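Local coordinates for core protein VP4 (Bluetongue virus, PDB 2JHP) that forms part of the viral inner capsid and caps RNA as a multifunctional enzyme, with S-adenosyl-L-homocysteine and guanine bound in its pockets, at residues Phe132-Asn144 / Leu382-Arg394. Residues are numbered along the deposited sequence; the frame is centred on the assembly and turned at random.
Sequences FHGSEAETLNDAN and LKKRLFEHLHIVR. With SAH (S-adenosyl-L-homocysteine), chain B; GUN (guanine), chain D.
Glu388 OE2 is gripped from two sides: Ala137 N reaches its anti side in a nearly straight bond of 2.9 Å, and Lys384 NZ, one turn back along helix 380-391, meets its syn side at 3.2 Å, both some 20° out of the carboxylate plane. This carboxylate thus takes up a backbone N-H at the start of helix 137-141, just after strand 131-132 of a Rossmann-like methyltransferase sheet. Residues 393-394 form an edge strand of that same sheet, two places away, so the short helix packs on the last turns of helix 380-391 and on the residue that leads into that strand.

Glu136, at the N-cap position, completes a salt-bridge network. Its OE1 forms a salt bridge with Lys384 NZ whose hydrogen bond, at 3.4 Å, is weak. The lysine, bent at its last torsion (chi4 -72°), is shared by two carboxylate oxygens only 3.6 Å apart (Glu136 OE1 and Glu388 OE2), whose repulsion it probably eases. The other oxygen, Glu136 OE2, accepts a bond of 2.7 Å from the ribose O3' of S-adenosyl-L-homocysteine. At the ligand's amino-acid end, Gly134 O accepts a hydrogen bond from its amino N.

A guanine lies against both helices, away from the S-adenosyl-L-homocysteine. Its N1 lies over the centre of one face of the Phe387 ring, while Ala137 CB comes up at the ring edge and Asn141 ND2 donates to N7; Lys383 and Lys384 also line this pocket. With CG anti to the backbone N (chi1 -168°), Phe387 turns its ring toward the short helix. Leu140 then fills the apolar layer: CD1 makes an off-centre CH-pi contact, 4.1 Å from the Phe387 centroid, and also touches Ile392 CG1 at 3.8 Å.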
loop_
_atom_site.group_PDB
_atom_site.type_symbol
_atom_site.label_atom_id
_atom_site.label_comp_id
_atom_site.label_asym_id
_atom_site.label_seq_id
_atom_site.Cartn_x
_atom_site.Cartn_y
_atom_site.Cartn_z
ATOM N N PHE A 132 8.947 -5.106 5.278
ATOM C CA PHE A 132 7.926 -4.831 4.256
ATOM C C PHE A 132 8.440 -5.145 2.864
ATOM O O PHE A 132 9.459 -4.606 2.435
ATOM C CB PHE A 132 7.446 -3.397 4.328
ATOM C CG PHE A 132 6.631 -3.122 5.525
ATOM C CD1 PHE A 132 7.231 -3.015 6.782
ATOM C CD2 PHE A 132 5.248 -2.988 5.422
ATOM C CE1 PHE A 132 6.465 -2.769 7.914
ATOM C CE2 PHE A 132 4.468 -2.745 6.550
ATOM C CZ PHE A 132 5.079 -2.636 7.798
ATOM N N HIS A 133 7.737 -6.034 2.165
ATOM C CA HIS A 133 8.135 -6.420 0.816
ATOM C C HIS A 133 7.205 -5.869 -0.267
ATOM O O HIS A 133 6.071 -5.479 0.012
ATOM C CB HIS A 133 8.314 -7.933 0.735
ATOM C CG HIS A 133 9.391 -8.447 1.643
ATOM N ND1 HIS A 133 10.693 -8.628 1.229
ATOM C CD2 HIS A 133 9.366 -8.779 2.956
ATOM C CE1 HIS A 133 11.421 -9.064 2.241
ATOM N NE2 HIS A 133 10.640 -9.165 3.301
ATOM N N GLY A 134 7.727 -5.811 -1.494
ATOM C CA GLY A 134 7.063 -5.184 -2.644
ATOM C C GLY A 134 6.766 -3.710 -2.412
ATOM O O GLY A 134 5.726 -3.203 -2.840
ATOM N N SER A 135 7.673 -3.017 -1.731
ATOM C CA SER A 135 7.347 -1.686 -1.216
ATOM C C SER A 135 7.589 -0.644 -2.263
ATOM O O SER A 135 8.324 -0.876 -3.201
ATOM C CB SER A 135 8.165 -1.347 0.036
ATOM O OG SER A 135 7.970 -2.292 1.071
ATOM N N GLU A 136 6.949 0.504 -2.087
ATOM C CA GLU A 136 7.190 1.688 -2.907
ATOM C C GLU A 136 6.978 2.893 -2.019
ATOM O O GLU A 136 6.825 2.732 -0.804
ATOM C CB GLU A 136 6.248 1.717 -4.092
ATOM C CG GLU A 136 6.687 0.895 -5.252
ATOM C CD GLU A 136 5.784 1.113 -6.418
ATOM O OE1 GLU A 136 4.937 2.023 -6.353
ATOM O OE2 GLU A 136 5.903 0.396 -7.412
ATOM N N ALA A 137 6.974 4.091 -2.605
ATOM C CA ALA A 137 6.895 5.345 -1.831
ATOM C C ALA A 137 5.823 5.371 -0.736
ATOM O O ALA A 137 6.058 5.951 0.320
ATOM C CB ALA A 137 6.746 6.549 -2.747
ATOM N N GLU A 138 4.670 4.737 -0.978
ATOM C CA GLU A 138 3.593 4.679 0.037
ATOM C C GLU A 138 4.029 4.042 1.367
ATOM O O GLU A 138 3.559 4.443 2.434
ATOM C CB GLU A 138 2.339 3.975 -0.493
ATOM C CG GLU A 138 2.353 2.460 -0.332
ATOM C CD GLU A 138 3.325 1.790 -1.281
ATOM O OE1 GLU A 138 3.165 1.974 -2.502
ATOM O OE2 GLU A 138 4.242 1.084 -0.817
ATOM N N THR A 139 4.929 3.063 1.295
ATOM C CA THR A 139 5.410 2.395 2.492
ATOM C C THR A 139 6.469 3.228 3.202
ATOM O O THR A 139 6.388 3.421 4.416
ATOM C CB THR A 139 5.926 0.980 2.203
ATOM O OG1 THR A 139 4.906 0.250 1.520
ATOM C CG2 THR A 139 6.239 0.255 3.509
ATOM N N LEU A 140 7.441 3.727 2.440
ATOM C CA LEU A 140 8.471 4.624 2.971
ATOM C C LEU A 140 7.851 5.806 3.717
ATOM O O LEU A 140 8.259 6.134 4.833
ATOM C CB LEU A 140 9.378 5.144 1.842
ATOM C CG LEU A 140 10.323 4.173 1.141
ATOM C CD1 LEU A 140 11.022 4.861 0.013
ATOM C CD2 LEU A 140 11.361 3.633 2.127
ATOM N N ASN A 141 6.859 6.429 3.092
ATOM C CA ASN A 141 6.158 7.576 3.661
ATOM C C ASN A 141 5.588 7.394 5.064
ATOM O O ASN A 141 5.544 8.351 5.832
ATOM C CB ASN A 141 5.047 8.035 2.721
ATOM C CG ASN A 141 5.564 8.859 1.581
ATOM O OD1 ASN A 141 6.740 9.218 1.542
ATOM N ND2 ASN A 141 4.691 9.162 0.635
ATOM N N ASP A 142 5.149 6.187 5.402
ATOM C CA ASP A 142 4.565 5.961 6.720
ATOM C C ASP A 142 5.444 5.113 7.648
ATOM O O ASP A 142 4.992 4.675 8.708
ATOM C CB ASP A 142 3.155 5.369 6.587
ATOM C CG ASP A 142 2.189 6.292 5.853
ATOM O OD1 ASP A 142 2.146 7.491 6.175
ATOM O OD2 ASP A 142 1.464 5.823 4.946
ATOM N N ALA A 143 6.702 4.909 7.255
ATOM C CA ALA A 143 7.620 4.001 7.964
ATOM C C ALA A 143 8.556 4.725 8.907
ATOM O O ALA A 143 9.054 5.802 8.581
ATOM C CB ALA A 143 8.435 3.174 6.973
ATOM N N ASN A 144 8.795 4.125 10.070
ATOM C CA ASN A 144 9.826 4.572 11.002
ATOM C C ASN A 144 11.133 3.969 10.539
ATOM O O ASN A 144 11.362 2.783 10.719
ATOM C CB ASN A 144 9.488 4.098 12.412
ATOM C CG ASN A 144 10.555 4.480 13.443
ATOM O OD1 ASN A 144 11.630 5.010 13.109
ATOM N ND2 ASN A 144 10.254 4.208 14.712
ATOM N N LEU A 382 9.705 11.011 -11.845
ATOM C CA LEU A 382 11.147 10.915 -11.637
ATOM C C LEU A 382 11.437 11.017 -10.139
ATOM O O LEU A 382 12.119 10.164 -9.573
ATOM C CB LEU A 382 11.920 11.985 -12.433
ATOM C CG LEU A 382 13.450 11.998 -12.263
ATOM C CD1 LEU A 382 14.085 10.626 -12.599
ATOM C CD2 LEU A 382 14.101 13.088 -13.078
ATOM N N LYS A 383 10.889 12.047 -9.497
ATOM C CA LYS A 383 11.077 12.223 -8.067
ATOM C C LYS A 383 10.701 10.953 -7.304
ATOM O O LYS A 383 11.488 10.464 -6.511
ATOM C CB LYS A 383 10.291 13.422 -7.546
ATOM C CG LYS A 383 10.797 13.921 -6.213
ATOM C CD LYS A 383 10.254 15.285 -5.870
ATOM C CE LYS A 383 8.810 15.221 -5.432
ATOM N NZ LYS A 383 8.300 16.582 -5.107
ATOM N N LYS A 384 9.517 10.413 -7.570
ATOM C CA LYS A 384 9.076 9.165 -6.947
ATOM C C LYS A 384 10.136 8.077 -7.040
ATOM O O LYS A 384 10.572 7.537 -6.019
ATOM C CB LYS A 384 7.757 8.679 -7.571
ATOM C CG LYS A 384 7.011 7.619 -6.756
ATOM C CD LYS A 384 5.568 7.470 -7.235
ATOM C CE LYS A 384 4.990 6.081 -6.954
ATOM N NZ LYS A 384 5.585 5.028 -7.840
ATOM N N ARG A 385 10.549 7.788 -8.273
ATOM C CA ARG A 385 11.502 6.734 -8.601
ATOM C C ARG A 385 12.896 6.908 -7.992
ATOM O O ARG A 385 13.566 5.920 -7.686
ATOM C CB ARG A 385 11.652 6.624 -10.111
ATOM C CG ARG A 385 10.527 5.913 -10.809
ATOM C CD ARG A 385 11.044 5.417 -12.137
ATOM N NE ARG A 385 10.031 5.411 -13.189
ATOM C CZ ARG A 385 10.315 5.291 -14.482
ATOM N NH1 ARG A 385 11.583 5.170 -14.871
ATOM N NH2 ARG A 385 9.339 5.292 -15.380
ATOM N N LEU A 386 13.345 8.153 -7.855
ATOM C CA LEU A 386 14.612 8.430 -7.201
ATOM C C LEU A 386 14.472 8.063 -5.716
ATOM O O LEU A 386 15.258 7.300 -5.170
ATOM C CB LEU A 386 15.011 9.907 -7.381
ATOM C CG LEU A 386 15.477 10.440 -8.744
ATOM C CD1 LEU A 386 15.587 11.962 -8.735
ATOM C CD2 LEU A 386 16.816 9.848 -9.155
ATOM N N PHE A 387 13.448 8.612 -5.087
ATOM C CA PHE A 387 13.120 8.332 -3.708
ATOM C C PHE A 387 13.152 6.836 -3.407
ATOM O O PHE A 387 13.850 6.404 -2.490
ATOM C CB PHE A 387 11.726 8.900 -3.397
ATOM C CG PHE A 387 11.387 8.919 -1.938
ATOM C CD1 PHE A 387 12.222 9.544 -1.028
ATOM C CD2 PHE A 387 10.207 8.342 -1.481
ATOM C CE1 PHE A 387 11.909 9.576 0.310
ATOM C CE2 PHE A 387 9.868 8.383 -0.136
ATOM C CZ PHE A 387 10.722 9.004 0.765
ATOM N N GLU A 388 12.400 6.060 -4.191
ATOM C CA GLU A 388 12.277 4.614 -3.997
ATOM C C GLU A 388 13.589 3.873 -4.242
ATOM O O GLU A 388 13.881 2.859 -3.599
ATOM C CB GLU A 388 11.207 4.047 -4.920
ATOM C CG GLU A 388 9.775 4.512 -4.598
ATOM C CD GLU A 388 8.776 4.248 -5.729
ATOM O OE1 GLU A 388 9.206 3.941 -6.868
ATOM O OE2 GLU A 388 7.551 4.346 -5.472
ATOM N N HIS A 389 14.385 4.379 -5.175
ATOM C CA HIS A 389 15.601 3.701 -5.528
ATOM C C HIS A 389 16.681 3.916 -4.482
ATOM O O HIS A 389 17.471 3.012 -4.191
ATOM C CB HIS A 389 16.092 4.110 -6.914
ATOM C CG HIS A 389 17.241 3.281 -7.390
ATOM N ND1 HIS A 389 18.484 3.813 -7.653
ATOM C CD2 HIS A 389 17.354 1.943 -7.581
ATOM C CE1 HIS A 389 19.304 2.845 -8.022
ATOM N NE2 HIS A 389 18.645 1.700 -7.979
ATOM N N LEU A 390 16.714 5.114 -3.921
ATOM C CA LEU A 390 17.722 5.450 -2.938
ATOM C C LEU A 390 17.460 4.777 -1.586
ATOM O O LEU A 390 18.407 4.367 -0.902
ATOM C CB LEU A 390 17.853 6.969 -2.789
ATOM C CG LEU A 390 18.404 7.729 -4.015
ATOM C CD1 LEU A 390 18.469 9.215 -3.753
ATOM C CD2 LEU A 390 19.781 7.228 -4.477
ATOM N N HIS A 391 16.181 4.618 -1.238
ATOM C CA HIS A 391 15.789 4.353 0.138
ATOM C C HIS A 391 15.115 3.004 0.389
ATOM O O HIS A 391 14.682 2.745 1.508
ATOM C CB HIS A 391 14.892 5.502 0.655
ATOM C CG HIS A 391 15.535 6.851 0.562
ATOM N ND1 HIS A 391 16.711 7.155 1.204
ATOM C CD2 HIS A 391 15.164 7.973 -0.097
ATOM C CE1 HIS A 391 17.045 8.404 0.940
ATOM N NE2 HIS A 391 16.119 8.924 0.154
ATOM N N ILE A 392 15.012 2.163 -0.637
ATOM C CA ILE A 392 14.434 0.819 -0.489
ATOM C C ILE A 392 15.506 -0.212 -0.812
ATOM O O ILE A 392 16.215 -0.101 -1.817
ATOM C CB ILE A 392 13.231 0.595 -1.447
ATOM C CG1 ILE A 392 12.007 1.382 -0.985
ATOM C CG2 ILE A 392 12.890 -0.890 -1.588
ATOM C CD1 ILE A 392 10.946 1.586 -2.065
ATOM N N VAL A 393 15.633 -1.216 0.043
ATOM C CA VAL A 393 16.521 -2.323 -0.265
ATOM C C VAL A 393 15.880 -3.189 -1.341
ATOM O O VAL A 393 14.765 -3.683 -1.189
ATOM C CB VAL A 393 16.873 -3.174 0.976
ATOM C CG1 VAL A 393 17.998 -4.152 0.633
ATOM C CG2 VAL A 393 17.287 -2.274 2.133
ATOM N N ARG A 394 16.606 -3.334 -2.444
ATOM C CA ARG A 394 16.162 -4.135 -3.594
ATOM C C ARG A 394 16.306 -5.615 -3.223
ATOM O O ARG A 394 17.415 -6.085 -3.002
ATOM C CB ARG A 394 16.974 -3.748 -4.849
ATOM C CG ARG A 394 16.419 -4.318 -6.137
ATOM C CD ARG A 394 16.845 -3.566 -7.365
ATOM N NE ARG A 394 16.108 -4.056 -8.530
ATOM C CZ ARG A 394 14.953 -3.558 -8.968
ATOM N NH1 ARG A 394 14.378 -2.531 -8.345
ATOM N NH2 ARG A 394 14.369 -4.085 -10.035
HETATM N N SAH B . 3.368 -3.036 -1.139
HETATM C CA SAH B . 2.931 -1.638 -1.449
HETATM C CB SAH B . 2.921 -1.278 -2.938
HETATM C CG SAH B . 2.749 -2.363 -3.985
HETATM S SD SAH B . 3.120 -1.713 -5.637
HETATM C C SAH B . 1.607 -1.276 -0.796
HETATM O O SAH B . 1.369 -1.616 0.365
HETATM O OXT SAH B . 0.763 -0.609 -1.396
HETATM C "C5'" SAH B . 3.859 -3.307 -6.100
HETATM C "C4'" SAH B . 5.378 -3.278 -6.103
HETATM O "O4'" SAH B . 5.903 -4.541 -5.747
HETATM C "C3'" SAH B . 5.953 -2.923 -7.471
HETATM O "O3'" SAH B . 7.023 -2.021 -7.240
HETATM C "C2'" SAH B . 6.510 -4.236 -8.000
HETATM O "O2'" SAH B . 7.658 -4.069 -8.788
HETATM C "C1'" SAH B . 6.865 -4.967 -6.706
HETATM N N9 SAH B . 6.906 -6.439 -6.862
HETATM C C8 SAH B . 6.085 -7.223 -7.638
HETATM N N7 SAH B . 6.465 -8.519 -7.500
HETATM C C5 SAH B . 7.517 -8.577 -6.649
HETATM C C6 SAH B . 8.286 -9.633 -6.153
HETATM N N6 SAH B . 8.024 -10.885 -6.521
HETATM N N1 SAH B . 9.317 -9.382 -5.266
HETATM C C2 SAH B . 9.586 -8.083 -4.871
HETATM N N3 SAH B . 8.828 -7.033 -5.359
HETATM C C4 SAH B . 7.808 -7.272 -6.237
HETATM N N9 GUN D . 6.471 10.555 -4.134
HETATM C C8 GUN D . 5.519 10.194 -3.269
HETATM N N7 GUN D . 5.902 10.503 -2.029
HETATM C C5 GUN D . 7.102 11.067 -2.101
HETATM C C6 GUN D . 7.961 11.577 -1.132
HETATM O O6 GUN D . 7.648 11.553 0.060
HETATM N N1 GUN D . 9.187 12.124 -1.548
HETATM C C2 GUN D . 9.493 12.122 -2.930
HETATM N N2 GUN D . 10.641 12.621 -3.348
HETATM N N3 GUN D . 8.638 11.624 -3.842
HETATM C C4 GUN D . 7.463 11.104 -3.449
HETATM O O HOH W 1 8.547 1.995 -8.347
#